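Local coordinates for L protein (CAS virus, PDB 5MV0) that probably cleaves capped host transcripts through its N-terminal PDDEXK-type endonuclease domain, supplying primers for viral transcription by cap-snatching, at residues D6-L9 and L10-V13; S29-D33 and P34-A38; L157-E160 and L161-S165; Q177-E181 and E182-E186. One frame throughout, in Å; residues are numbered along the deposited sequence.

Interaction 1 (D6-L9 and L10-V13); sequences DTNL and LKNV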
loop_
_atom_site.group_PDB
_atom_site.type_symbol
_atom_site.label_atom_id
_atom_site.label_comp_id
_atom_site.label_asym_id
_atom_site.label_seq_id
_atom_site.Cartn_x
_atom_site.Cartn_y
_atom_site.Cartn_z
ATOM N N ASP B 6 16.471 10.081 -10.279
ATOM C CA ASP B 6 15.621 10.611 -9.215
ATOM C C ASP B 6 14.170 10.192 -9.407
ATOM O O ASP B 6 13.480 9.851 -8.438
ATOM C CB ASP B 6 15.710 12.136 -9.163
ATOM C CG ASP B 6 17.007 12.635 -8.537
ATOM O OD1 ASP B 6 17.732 11.836 -7.903
ATOM O OD2 ASP B 6 17.293 13.847 -8.681
ATOM N N THR B 7 13.681 10.236 -10.648
ATOM C CA THR B 7 12.287 9.882 -10.902
ATOM C C THR B 7 12.018 8.412 -10.589
ATOM O O THR B 7 10.992 8.079 -9.984
ATOM C CB THR B 7 11.918 10.203 -12.354
ATOM O OG1 THR B 7 12.048 11.616 -12.571
ATOM C CG2 THR B 7 10.483 9.792 -12.643
ATOM N N ASN B 8 12.923 7.519 -10.994
ATOM C CA ASN B 8 12.732 6.099 -10.695
ATOM C C ASN B 8 12.744 5.844 -9.198
ATOM O O ASN B 8 12.001 4.987 -8.691
ATOM C CB ASN B 8 13.823 5.267 -11.360
ATOM C CG ASN B 8 13.628 5.156 -12.850
ATOM O OD1 ASN B 8 12.508 5.285 -13.353
ATOM N ND2 ASN B 8 14.717 4.913 -13.572
ATOM N N LEU B 9 13.610 6.556 -8.481
ATOM C CA LEU B 9 13.693 6.386 -7.039
ATOM C C LEU B 9 12.443 6.923 -6.352
ATOM O O LEU B 9 11.916 6.300 -5.424
ATOM C CB LEU B 9 14.950 7.082 -6.518
ATOM C CG LEU B 9 15.334 6.809 -5.059
ATOM C CD1 LEU B 9 15.502 5.282 -4.804
ATOM C CD2 LEU B 9 16.610 7.570 -4.681
ATOM N N LEU B 10 11.949 8.078 -6.796
ATOM C CA LEU B 10 10.752 8.646 -6.182
ATOM C C LEU B 10 9.537 7.747 -6.405
ATOM O O LEU B 10 8.681 7.627 -5.523
ATOM C CB LEU B 10 10.515 10.059 -6.727
ATOM C CG LEU B 10 9.292 10.829 -6.216
ATOM C CD1 LEU B 10 9.331 10.957 -4.695
ATOM C CD2 LEU B 10 9.261 12.204 -6.873
ATOM N N LYS B 11 9.444 7.096 -7.570
ATOM C CA LYS B 11 8.357 6.134 -7.771
ATOM C C LYS B 11 8.416 5.023 -6.733
ATOM O O LYS B 11 7.390 4.622 -6.168
ATOM C CB LYS B 11 8.415 5.540 -9.181
ATOM C CG LYS B 11 8.016 6.524 -10.270
ATOM C CD LYS B 11 7.732 5.827 -11.596
ATOM C CE LYS B 11 9.007 5.353 -12.260
ATOM N NZ LYS B 11 8.929 5.556 -13.745
ATOM N N ASN B 12 9.617 4.527 -6.457
ATOM C CA ASN B 12 9.769 3.482 -5.456
ATOM C C ASN B 12 9.379 3.977 -4.058
ATOM O O ASN B 12 8.699 3.261 -3.311
ATOM C CB ASN B 12 11.206 2.975 -5.494
ATOM C CG ASN B 12 11.464 1.887 -4.475
ATOM O OD1 ASN B 12 11.939 2.162 -3.377
ATOM N ND2 ASN B 12 11.153 0.646 -4.836
ATOM N N VAL B 13 9.785 5.201 -3.692
ATOM C CA VAL B 13 9.367 5.788 -2.414
ATOM C C VAL B 13 7.844 5.834 -2.323
ATOM O O VAL B 13 7.246 5.409 -1.327
ATOM C CB VAL B 13 9.970 7.199 -2.241
ATOM C CG1 VAL B 13 9.311 7.934 -1.051
ATOM C CG2 VAL B 13 11.493 7.143 -2.099
#

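Interaction 2 (S29-D33 and P34-A38); sequences SIVDD and PYKLA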
loop_
_atom_site.group_PDB
_atom_site.type_symbol
_atom_site.label_atom_id
_atom_site.label_comp_id
_atom_site.label_asym_id
_atom_site.label_seq_id
_atom_site.Cartn_x
_atom_site.Cartn_y
_atom_site.Cartn_z
ATOM N N SER B 29 -1.050 8.904 -6.865
ATOM C CA SER B 29 -0.842 8.512 -8.247
ATOM C C SER B 29 0.640 8.303 -8.466
ATOM O O SER B 29 1.483 8.941 -7.826
ATOM C CB SER B 29 -1.365 9.566 -9.232
ATOM O OG SER B 29 -0.791 10.841 -8.976
ATOM N N ILE B 30 0.943 7.406 -9.388
ATOM C CA ILE B 30 2.309 7.083 -9.734
ATOM C C ILE B 30 2.398 7.124 -11.256
ATOM O O ILE B 30 1.747 6.331 -11.944
ATOM C CB ILE B 30 2.735 5.721 -9.160
ATOM C CG1 ILE B 30 4.184 5.450 -9.493
ATOM C CG2 ILE B 30 1.821 4.593 -9.595
ATOM C CD1 ILE B 30 5.037 6.052 -8.484
ATOM N N VAL B 31 3.164 8.077 -11.785
ATOM C CA VAL B 31 3.299 8.260 -13.224
ATOM C C VAL B 31 4.782 8.362 -13.554
ATOM O O VAL B 31 5.626 8.528 -12.671
ATOM C CB VAL B 31 2.526 9.497 -13.725
ATOM C CG1 VAL B 31 1.055 9.331 -13.432
ATOM C CG2 VAL B 31 3.069 10.783 -13.067
ATOM N N ASP B 32 5.096 8.257 -14.850
ATOM C CA ASP B 32 6.485 8.355 -15.295
ATOM C C ASP B 32 6.938 9.790 -15.550
ATOM O O ASP B 32 8.146 10.047 -15.586
ATOM C CB ASP B 32 6.697 7.525 -16.569
ATOM C CG ASP B 32 6.633 6.017 -16.316
ATOM O OD1 ASP B 32 7.164 5.542 -15.288
ATOM O OD2 ASP B 32 6.041 5.302 -17.153
ATOM N N ASP B 33 6.019 10.720 -15.727
ATOM C CA ASP B 33 6.393 12.114 -15.947
ATOM C C ASP B 33 7.047 12.702 -14.697
ATOM O O ASP B 33 6.429 12.706 -13.628
ATOM C CB ASP B 33 5.158 12.908 -16.355
ATOM C CG ASP B 33 5.473 14.361 -16.681
ATOM O OD1 ASP B 33 5.297 14.755 -17.848
ATOM O OD2 ASP B 33 5.865 15.122 -15.774
ATOM N N PRO B 34 8.293 13.177 -14.780
ATOM C CA PRO B 34 8.971 13.684 -13.576
ATOM C C PRO B 34 8.241 14.804 -12.864
ATOM O O PRO B 34 8.170 14.792 -11.628
ATOM C CB PRO B 34 10.330 14.161 -14.121
ATOM C CG PRO B 34 10.547 13.337 -15.346
ATOM C CD PRO B 34 9.184 13.152 -15.953
ATOM N N TYR B 35 7.707 15.790 -13.596
ATOM C CA TYR B 35 7.073 16.915 -12.915
ATOM C C TYR B 35 5.752 16.501 -12.303
ATOM O O TYR B 35 5.418 16.928 -11.191
ATOM C CB TYR B 35 6.858 18.088 -13.872
ATOM C CG TYR B 35 8.135 18.797 -14.256
ATOM C CD1 TYR B 35 8.134 19.781 -15.240
ATOM C CD2 TYR B 35 9.342 18.488 -13.633
ATOM C CE1 TYR B 35 9.297 20.431 -15.596
ATOM C CE2 TYR B 35 10.516 19.136 -13.980
ATOM C CZ TYR B 35 10.484 20.108 -14.965
ATOM O OH TYR B 35 11.639 20.758 -15.321
ATOM N N LYS B 36 4.979 15.693 -13.026
ATOM C CA LYS B 36 3.729 15.192 -12.480
ATOM C C LYS B 36 3.989 14.321 -11.261
ATOM O O LYS B 36 3.248 14.377 -10.272
ATOM C CB LYS B 36 2.991 14.411 -13.561
ATOM C CG LYS B 36 1.519 14.274 -13.330
ATOM C CD LYS B 36 0.839 13.847 -14.623
ATOM C CE LYS B 36 -0.647 13.660 -14.424
ATOM N NZ LYS B 36 -1.276 13.338 -15.724
ATOM N N LEU B 37 5.032 13.494 -11.324
ATOM C CA LEU B 37 5.385 12.663 -10.179
ATOM C C LEU B 37 5.822 13.514 -8.997
ATOM O O LEU B 37 5.453 13.236 -7.844
ATOM C CB LEU B 37 6.496 11.690 -10.567
ATOM C CG LEU B 37 6.908 10.707 -9.466
ATOM C CD1 LEU B 37 5.800 9.693 -9.215
ATOM C CD2 LEU B 37 8.194 10.012 -9.837
ATOM N N ALA B 38 6.621 14.553 -9.258
ATOM C CA ALA B 38 7.062 15.418 -8.169
ATOM C C ALA B 38 5.876 16.070 -7.476
ATOM O O ALA B 38 5.846 16.162 -6.241
ATOM C CB ALA B 38 8.038 16.492 -8.677
#

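Interaction 3 (L157-E160 and L161-S165); sequences LLFE and LLKLS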
loop_
_atom_site.group_PDB
_atom_site.type_symbol
_atom_site.label_atom_id
_atom_site.label_comp_id
_atom_site.label_asym_id
_atom_site.label_seq_id
_atom_site.Cartn_x
_atom_site.Cartn_y
_atom_site.Cartn_z
ATOM N N LEU B 157 11.093 8.206 4.566
ATOM C CA LEU B 157 10.335 8.228 3.315
ATOM C C LEU B 157 9.631 9.569 3.109
ATOM O O LEU B 157 9.565 10.070 1.979
ATOM C CB LEU B 157 9.338 7.070 3.285
ATOM C CG LEU B 157 9.945 5.661 3.276
ATOM C CD1 LEU B 157 8.854 4.585 3.212
ATOM C CD2 LEU B 157 10.930 5.505 2.112
ATOM N N LEU B 158 9.096 10.168 4.180
ATOM C CA LEU B 158 8.576 11.532 4.082
ATOM C C LEU B 158 9.658 12.489 3.628
ATOM O O LEU B 158 9.396 13.415 2.845
ATOM C CB LEU B 158 8.024 12.009 5.426
ATOM C CG LEU B 158 6.563 11.774 5.806
ATOM C CD1 LEU B 158 5.595 12.509 4.851
ATOM C CD2 LEU B 158 6.277 10.300 5.845
ATOM N N PHE B 159 10.867 12.323 4.166
ATOM C CA PHE B 159 11.996 13.140 3.741
ATOM C C PHE B 159 12.282 12.957 2.256
ATOM O O PHE B 159 12.507 13.932 1.533
ATOM C CB PHE B 159 13.250 12.797 4.556
ATOM C CG PHE B 159 14.503 13.366 3.953
ATOM C CD1 PHE B 159 14.787 14.725 4.086
ATOM C CD2 PHE B 159 15.357 12.573 3.192
ATOM C CE1 PHE B 159 15.922 15.274 3.492
ATOM C CE2 PHE B 159 16.490 13.118 2.595
ATOM C CZ PHE B 159 16.781 14.463 2.753
ATOM N N GLU B 160 12.313 11.704 1.788
ATOM C CA GLU B 160 12.646 11.453 0.384
ATOM C C GLU B 160 11.603 12.032 -0.563
ATOM O O GLU B 160 11.950 12.447 -1.677
ATOM C CB GLU B 160 12.805 9.950 0.132
ATOM C CG GLU B 160 14.006 9.346 0.827
ATOM C CD GLU B 160 15.327 9.910 0.319
ATOM O OE1 GLU B 160 15.410 10.274 -0.869
ATOM O OE2 GLU B 160 16.285 10.006 1.114
ATOM N N LEU B 161 10.328 12.054 -0.161
ATOM C CA LEU B 161 9.321 12.717 -0.992
ATOM C C LEU B 161 9.719 14.160 -1.241
ATOM O O LEU B 161 9.622 14.666 -2.364
ATOM C CB LEU B 161 7.947 12.682 -0.317
ATOM C CG LEU B 161 7.218 11.352 -0.183
ATOM C CD1 LEU B 161 5.863 11.632 0.434
ATOM C CD2 LEU B 161 7.081 10.691 -1.572
ATOM N N LEU B 162 10.193 14.823 -0.194
ATOM C CA LEU B 162 10.553 16.235 -0.277
ATOM C C LEU B 162 11.855 16.436 -1.051
ATOM O O LEU B 162 11.930 17.280 -1.949
ATOM C CB LEU B 162 10.661 16.794 1.142
ATOM C CG LEU B 162 11.107 18.253 1.323
ATOM C CD1 LEU B 162 10.033 19.207 0.808
ATOM C CD2 LEU B 162 11.448 18.525 2.802
ATOM N N LYS B 163 12.896 15.671 -0.714
ATOM C CA LYS B 163 14.188 15.869 -1.362
ATOM C C LYS B 163 14.144 15.497 -2.843
ATOM O O LYS B 163 14.719 16.205 -3.683
ATOM C CB LYS B 163 15.273 15.048 -0.661
ATOM C CG LYS B 163 16.596 15.158 -1.416
ATOM C CD LYS B 163 17.677 14.302 -0.856
ATOM C CE LYS B 163 18.965 14.560 -1.619
ATOM N NZ LYS B 163 20.086 13.773 -1.037
ATOM N N LEU B 164 13.489 14.381 -3.187
ATOM C CA LEU B 164 13.496 13.932 -4.577
ATOM C C LEU B 164 12.601 14.804 -5.440
ATOM O O LEU B 164 12.924 15.067 -6.603
ATOM C CB LEU B 164 13.069 12.468 -4.684
ATOM C CG LEU B 164 14.023 11.477 -4.005
ATOM C CD1 LEU B 164 13.473 10.053 -4.060
ATOM C CD2 LEU B 164 15.427 11.557 -4.623
ATOM N N SER B 165 11.467 15.256 -4.898
ATOM C CA SER B 165 10.623 16.156 -5.676
ATOM C C SER B 165 11.326 17.492 -5.920
ATOM O O SER B 165 11.258 18.030 -7.034
ATOM C CB SER B 165 9.273 16.359 -4.984
ATOM O OG SER B 165 9.401 17.122 -3.804
HETATM O O HOH W 1 17.933 11.036 -1.182
#

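Interaction 4 (Q177-E181 and E182-E186); sequences QWISE and EEYDE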
loop_
_atom_site.group_PDB
_atom_site.type_symbol
_atom_site.label_atom_id
_atom_site.label_comp_id
_atom_site.label_asym_id
_atom_site.label_seq_id
_atom_site.Cartn_x
_atom_site.Cartn_y
_atom_site.Cartn_z
ATOM N N GLN B 177 5.818 26.165 -14.140
ATOM C CA GLN B 177 4.441 26.000 -14.591
ATOM C C GLN B 177 3.672 24.988 -13.754
ATOM O O GLN B 177 2.444 24.922 -13.860
ATOM C CB GLN B 177 4.424 25.560 -16.050
ATOM C CG GLN B 177 5.020 26.594 -16.988
ATOM C CD GLN B 177 5.243 26.039 -18.367
ATOM O OE1 GLN B 177 6.352 26.085 -18.892
ATOM N NE2 GLN B 177 4.192 25.514 -18.962
ATOM N N TRP B 178 4.370 24.205 -12.942
ATOM C CA TRP B 178 3.767 23.181 -12.103
ATOM C C TRP B 178 3.670 23.569 -10.635
ATOM O O TRP B 178 2.814 23.028 -9.929
ATOM C CB TRP B 178 4.577 21.881 -12.196
ATOM C CG TRP B 178 4.503 21.219 -13.531
ATOM C CD1 TRP B 178 5.195 21.559 -14.658
ATOM C CD2 TRP B 178 3.700 20.087 -13.878
ATOM N NE1 TRP B 178 4.865 20.706 -15.686
ATOM C CE2 TRP B 178 3.951 19.795 -15.231
ATOM C CE3 TRP B 178 2.791 19.296 -13.174
ATOM C CZ2 TRP B 178 3.331 18.745 -15.892
ATOM C CZ3 TRP B 178 2.182 18.245 -13.828
ATOM C CH2 TRP B 178 2.453 17.980 -15.175
ATOM N N ILE B 179 4.517 24.475 -10.153
ATOM C CA ILE B 179 4.561 24.800 -8.731
ATOM C C ILE B 179 4.822 26.293 -8.573
ATOM O O ILE B 179 5.619 26.880 -9.313
ATOM C CB ILE B 179 5.622 23.933 -8.009
ATOM C CG1 ILE B 179 5.548 24.127 -6.483
ATOM C CG2 ILE B 179 7.038 24.194 -8.577
ATOM C CD1 ILE B 179 6.433 23.135 -5.697
ATOM N N SER B 180 4.116 26.913 -7.631
ATOM C CA SER B 180 4.238 28.345 -7.411
ATOM C C SER B 180 5.555 28.681 -6.712
ATOM O O SER B 180 6.214 27.830 -6.103
ATOM C CB SER B 180 3.062 28.873 -6.584
ATOM O OG SER B 180 3.119 28.394 -5.237
ATOM N N GLU B 181 5.947 29.955 -6.834
ATOM C CA GLU B 181 7.139 30.433 -6.143
ATOM C C GLU B 181 7.036 30.214 -4.636
ATOM O O GLU B 181 8.008 29.801 -3.998
ATOM C CB GLU B 181 7.360 31.916 -6.452
ATOM C CG GLU B 181 7.726 32.201 -7.922
ATOM C CD GLU B 181 6.516 32.325 -8.852
ATOM O OE1 GLU B 181 5.350 32.079 -8.428
ATOM O OE2 GLU B 181 6.747 32.677 -10.027
ATOM N N GLU B 182 5.872 30.502 -4.050
ATOM C CA GLU B 182 5.704 30.364 -2.605
ATOM C C GLU B 182 5.840 28.911 -2.164
ATOM O O GLU B 182 6.525 28.609 -1.179
ATOM C CB GLU B 182 4.343 30.911 -2.177
ATOM C CG GLU B 182 4.194 32.416 -2.269
ATOM C CD GLU B 182 3.631 32.875 -3.606
ATOM O OE1 GLU B 182 3.850 32.208 -4.643
ATOM O OE2 GLU B 182 2.953 33.912 -3.606
ATOM N N GLU B 183 5.170 27.993 -2.867
ATOM C CA GLU B 183 5.244 26.586 -2.471
ATOM C C GLU B 183 6.656 26.044 -2.652
ATOM O O GLU B 183 7.186 25.353 -1.774
ATOM C CB GLU B 183 4.239 25.751 -3.267
ATOM C CG GLU B 183 4.310 24.258 -2.908
ATOM C CD GLU B 183 3.065 23.473 -3.292
ATOM O OE1 GLU B 183 2.305 23.906 -4.192
ATOM O OE2 GLU B 183 2.826 22.424 -2.659
ATOM N N TYR B 184 7.286 26.365 -3.783
ATOM C CA TYR B 184 8.654 25.921 -4.014
ATOM C C TYR B 184 9.585 26.432 -2.917
ATOM O O TYR B 184 10.413 25.677 -2.394
ATOM C CB TYR B 184 9.126 26.384 -5.393
ATOM C CG TYR B 184 10.512 25.919 -5.750
ATOM C CD1 TYR B 184 10.738 24.619 -6.187
ATOM C CD2 TYR B 184 11.597 26.783 -5.671
ATOM C CE1 TYR B 184 12.004 24.194 -6.534
ATOM C CE2 TYR B 184 12.867 26.364 -6.003
ATOM C CZ TYR B 184 13.066 25.070 -6.433
ATOM O OH TYR B 184 14.329 24.645 -6.768
ATOM N N ASP B 185 9.450 27.708 -2.544
ATOM C CA ASP B 185 10.313 28.259 -1.504
ATOM C C ASP B 185 10.026 27.616 -0.148
ATOM O O ASP B 185 10.964 27.313 0.599
ATOM C CB ASP B 185 10.164 29.779 -1.425
ATOM C CG ASP B 185 10.860 30.493 -2.573
ATOM O OD1 ASP B 185 10.554 31.678 -2.803
ATOM O OD2 ASP B 185 11.696 29.865 -3.259
ATOM N N GLU B 186 8.744 27.385 0.172
ATOM C CA GLU B 186 8.384 26.726 1.431
ATOM C C GLU B 186 8.991 25.330 1.516
ATOM O O GLU B 186 9.521 24.932 2.564
ATOM C CB GLU B 186 6.859 26.656 1.574
ATOM C CG GLU B 186 6.349 25.716 2.676
ATOM C CD GLU B 186 6.850 26.102 4.064
ATOM O OE1 GLU B 186 7.149 27.293 4.262
ATOM O OE2 GLU B 186 6.951 25.215 4.949
HETATM O O HOH W 2 1.869 25.507 -6.158
#

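Interaction 1 (D6-L9 and L10-V13)
Lys11 and Asn8, one helical turn apart on helix 4-20, run side by side and point the same way. Lys11 starts against the backbone: its CB rests 3.7 Å from Asn8 O. Its CG is anti to the carbonyl carbon (chi1 -72°), which turns the chain back toward the N-terminal end of the helix and lays CG 3.4 Å from Thr7 O. That carbonyl oxygen already accepts Lys11's own N-H, N to O 3.0 Å, so the lysine's aliphatic root lies along the turn it helps to close. The chain then bends at chi3 and again at chi4, bringing CE to 3.7 Å from Asn8 OD1. At the tip NZ lies 3.6 Å from the same OD1. The ammonium pairs with Asp32, in the loop before helix 34-57, in a salt bridge modelled implausibly short, and its exact geometry is doubtful. Three further backbone bonds continue the i to i+4 ladder: Leu10 N to Asp6 O, Asn12 N to Asn8 O, the longest at 3.3 Å, and Val13 N to Leu9 O. Val13 CG2 packs 3.5 Å from Leu9 O, beside the bond that its own N makes. Of the other polar ends, Asp6 bonds to Ser167 and Asn12 OD1 takes the N-H of Thr206. Leu10 packs on Leu37 and Ile168. This is a regular alpha-helix with i to i+4 bonds, here the N-terminal helix of the arenavirus cap-snatching domain, packed against helices 34-57 and 155-170 in the helical part of the domain.

Interaction 2 (S29-D33 and P34-A38)
Asp33 reaches over the first turn of helix 34-57 and accepts the backbone N-H of Lys36 on OD2, N to O 2.9 Å. The bond is nearly straight (174°) but meets the carboxylate on its anti side, 32° out of its plane. With CG anti to Asp33's own N (chi1 -177°), the carboxylate swings forward over the helix start, where the end of the helix dipole would probably favour its negative charge. Tyr35 N also lies 2.9 Å from OD2. The other carboxylate oxygen, OD1, has a weak hydrogen bond to Tyr25 of a third subunit. Asp33's backbone works as well: its O accepts Leu37 N at 2.8 Å, the first i to i+4 bond. Pro34, lacking an N-H, fits the first position, where no intrahelical acceptor is available.

Below the cap, Val31 CG2 touches Lys36 CB at 3.7 Å, the two side chains crossing at about a right angle, while Lys36 runs extended to NZ and bonds to carbonyls of Tyr25 and Ser28 in the third subunit. Ile30 CD1 meets Leu37 CD1 at 3.8 Å, side by side. Val31 N and O are buried here without a polar partner; Leu37 CD1 sits 3.7 Å from that O. Asp32 turns away and pairs with Lys11. The arrangement is a classic aspartate N-cap followed by proline, with apolar residues before the cap folded back on the first turn.

Interaction 3 (L157-E160 and L161-S165)
Phe159 leaves the backbone with CG anti to its N (chi1 167°), and Lys163 does the same (chi1 175°); being four residues apart they share one flank of the helix, and these torsions lay the lysine chain over the ring. This is an i to i+4 aromatic-aliphatic pair on an alpha-helix, in a largely buried part of helix 155-170 of the cap-snatching domain. Lys163 CB sits over one face of the Phe159 ring, 4.2 Å from its centroid and 27° off the normal, a CH-pi contact; farther out, CD lies 3.7 Å from Phe159 CZ. Extended beyond CG, the lysine carries NZ past the ring to the carbonyl of Leu199. Tyr194 meets the same phenyl ring edge-to-face, and Leu191 of helix 181-192 packs against both Phe159 and Lys163.

On another flank, Glu160 bends back on itself and crosses Leu164, with OE1 3.6 Å from Leu164 CG. The carboxylate is nevertheless provided for: OE2 forms a salt bridge with Arg156, and OE1 accepts from a water. Those partners would probably help keep it ionised although the residue is buried. Among the main-chain i to i+4 bonds, that of Leu162 N to Leu158 O is weak and the others, from Leu161 N to Leu157 O onward, are regular. Val13 packs against Glu160 and Leu161 from helix 4-20. The water that donates to Glu160 OE1, 2.7 Å away, is also a weak, 3.5 Å acceptor for Lys163 NZ.

Interaction 4 (Q177-E181 and E182-E186)
Ile179 lays its CG1-CD1 arm across the root of Glu183 at about a right angle, with CD1 3.7 Å from Glu183 CG and 4.2 Å from Tyr184 CB. Its CG1 is anti to the backbone N (chi1 -172°), which sets CG1 and CD1 against Glu183 CB and CG. Next to it, Ser180 caps helix 181-192: OG, between its own N and carbonyl carbon (chi1 69°), accepts Glu183 N at 3.2 Å, and Ser180 O takes Tyr184 N at 2.9 Å. A water bridges Ser180 and Glu183, accepting from Ser180 N and donating to Glu183 OE1, 2.6 Å away: a water-mediated variant of the capping box. Glu181 and Glu182 place their OE1 atoms 4.1 Å apart with carboxylate planes 68° from each other; Arg74 of a third subunit bridges both, so the like charges share one counter-charge.

The N-cap and the hydrophobic staple of Ile179 on Tyr184 set the helix start against two others. Ile179 packs on Met39 of helix 34-57 and on Leu169 of helix 155-170. Tyr184 rests on Leu166 and Leu169 and bonds to Ser170 at the end of helix 155-170, while Glu183 reaches Ile42 of helix 34-57.

How the interactions relate
Interactions 1, 2 and 3 form one cluster on the same side of the chain's centre. Interactions 1 and 2 lie about 9 Å apart between centres, joined by packing of Lys11 CA on Ile30 CD1 and of Thr7 OG1 on Pro34 CB, each at 3.4 Å. Interactions 1 and 3, about 10 Å apart, meet where Val13 CG1 packs 3.6 Å from Leu161 CD2. Ala38 and Ser165 make a light packing contact between interactions 2 and 3. Interaction 4 joins through interaction 2, with Tyr35 and Trp178 edge-to-face, and both contact the third subunit; its nearest atoms stay about 6 Å from interaction 3 and 11 Å from interaction 1. Together they tie helices 4-20, 34-57, 155-170 and 181-192 into one bundle.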